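Local coordinates for heme peroxidase (Bacteroides thetaiotaomicron, PDB 2GVK), which is a dye-decolorizing peroxidase, probably using a bound heme and hydrogen peroxide to oxidise dyes and other substrates, at residues A[33-36]-A[37-40]. Numbering follows the deposited sequence.
With NA (sodium ion), chain E.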
loop_
_atom_site.group_PDB
_atom_site.type_symbol
_atom_site.label_atom_id
_atom_site.label_comp_id
_atom_site.label_asym_id
_atom_site.label_seq_id
_atom_site.Cartn_x
_atom_site.Cartn_y
_atom_site.Cartn_z
ATOM N N THR A 33 25.544 -25.604 -23.687
ATOM C CA THR A 33 26.189 -25.821 -24.984
ATOM C C THR A 33 27.577 -26.419 -24.787
ATOM O O THR A 33 28.102 -26.441 -23.674
ATOM C CB THR A 33 26.372 -24.512 -25.749
ATOM O OG1 THR A 33 27.363 -23.700 -25.088
ATOM C CG2 THR A 33 25.076 -23.760 -25.848
ATOM N N ASP A 34 28.217 -26.783 -25.897
ATOM C CA ASP A 34 29.557 -27.361 -25.850
ATOM C C ASP A 34 30.646 -26.312 -26.079
ATOM O O ASP A 34 31.764 -26.641 -26.448
ATOM C CB ASP A 34 29.691 -28.478 -26.884
ATOM C CG ASP A 34 29.115 -29.786 -26.401
ATOM O OD1 ASP A 34 28.825 -29.904 -25.191
ATOM O OD2 ASP A 34 28.987 -30.720 -27.226
ATOM N N SER A 35 30.335 -25.064 -25.840
ATOM C CA SER A 35 31.321 -24.005 -26.062
ATOM C C SER A 35 32.487 -24.112 -25.060
ATOM O O SER A 35 32.330 -24.641 -23.976
ATOM C CB SER A 35 30.683 -22.645 -25.963
ATOM O OG SER A 35 30.666 -22.175 -24.634
ATOM N N PRO A 36 33.634 -23.570 -25.426
ATOM C CA PRO A 36 34.797 -23.623 -24.530
ATOM C C PRO A 36 34.763 -22.595 -23.392
ATOM O O PRO A 36 35.766 -22.413 -22.699
ATOM C CB PRO A 36 35.968 -23.344 -25.470
ATOM C CG PRO A 36 35.400 -22.514 -26.559
ATOM C CD PRO A 36 33.945 -22.905 -26.707
ATOM N N ASP A 37 33.632 -21.908 -23.227
ATOM C CA ASP A 37 33.437 -20.990 -22.105
ATOM C C ASP A 37 32.301 -21.439 -21.182
ATOM O O ASP A 37 31.979 -20.742 -20.218
ATOM C CB ASP A 37 33.069 -19.596 -22.601
ATOM C CG ASP A 37 34.163 -18.925 -23.356
ATOM O OD1 ASP A 37 35.290 -19.438 -23.398
ATOM O OD2 ASP A 37 33.883 -17.846 -23.922
ATOM N N THR A 38 31.655 -22.553 -21.508
ATOM C CA THR A 38 30.388 -22.917 -20.852
ATOM C C THR A 38 30.539 -23.120 -19.361
ATOM O O THR A 38 29.749 -22.581 -18.575
ATOM C CB THR A 38 29.732 -24.156 -21.512
ATOM O OG1 THR A 38 29.263 -23.798 -22.812
ATOM C CG2 THR A 38 28.559 -24.632 -20.703
ATOM N N VAL A 39 31.537 -23.881 -18.945
ATOM C CA VAL A 39 31.696 -24.136 -17.510
ATOM C C VAL A 39 32.015 -22.847 -16.767
ATOM O O VAL A 39 31.453 -22.573 -15.729
ATOM C CB VAL A 39 32.789 -25.199 -17.222
ATOM C CG1 VAL A 39 32.944 -25.394 -15.715
ATOM C CG2 VAL A 39 32.433 -26.508 -17.874
ATOM N N ASP A 40 32.918 -22.060 -17.312
ATOM C CA ASP A 40 33.313 -20.796 -16.665
ATOM C C ASP A 40 32.146 -19.817 -16.527
ATOM O O ASP A 40 32.027 -19.123 -15.519
ATOM C CB ASP A 40 34.441 -20.140 -17.428
ATOM C CG ASP A 40 35.793 -20.817 -17.182
ATOM O OD1 ASP A 40 35.886 -21.682 -16.278
ATOM O OD2 ASP A 40 36.767 -20.458 -17.874
HETATM NA NA NA E . 37.127 -20.512 -22.435
HETATM O O HOH W 1 36.240 -19.658 -20.400
HETATM O O HOH W 2 38.517 -18.568 -22.556
HETATM O O HOH W 3 38.499 -21.211 -24.409
#
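A type I beta turn from S35 to T38, with an ST turn closed by D37 N-H on S35 OG, leads from strand 24-32 into helix 38-59. It is a local contact at the protein surface, in the N-terminal part of the Dyp-type peroxidase fold. The S35 hydroxyl has two partners within the turn. With chi1 at 87°, OG folds back over its own main chain, within reach of the residues ahead. It accepts the backbone N-H of D37, with D37 N 3.3 Å from S35 OG and an angle of 156° at the hydrogen. It also shares a hydrogen bond with the T38 hydroxyl, S35 OG to T38 OG1 2.8 Å, in which the proton cannot be assigned. The beta turn itself is held more loosely, by a weak bond from T38 N to S35 O of 3.3 Å. The two threonine side chains meet obliquely, with T33 OG1 3.0 Å from T38 OG1. T33 OG1 is hydrogen-bonded to the carbonyl oxygen of G134, just before strand 136-145. T33 O is hydrogen-bonded to R78 NH2 on helix 73-79. Without the S35 hydroxyl, as with an alanine here, the D37 N-H would probably lose this acceptor and the buried T38 OG1 its close partner. At the exposed surface, P36 O and D37 OD1, from adjacent residues, chelate a sodium ion, with P36 O 2.4 Å from the metal. D37 has CG anti to its carbonyl carbon, chi1 -66°, which brings OD1 to 2.3 Å from the sodium. Three waters also coordinate the ion. D40 joins as a second-shell residue: one of these waters donates to D40 OD2, its oxygen 2.7 Å from that atom.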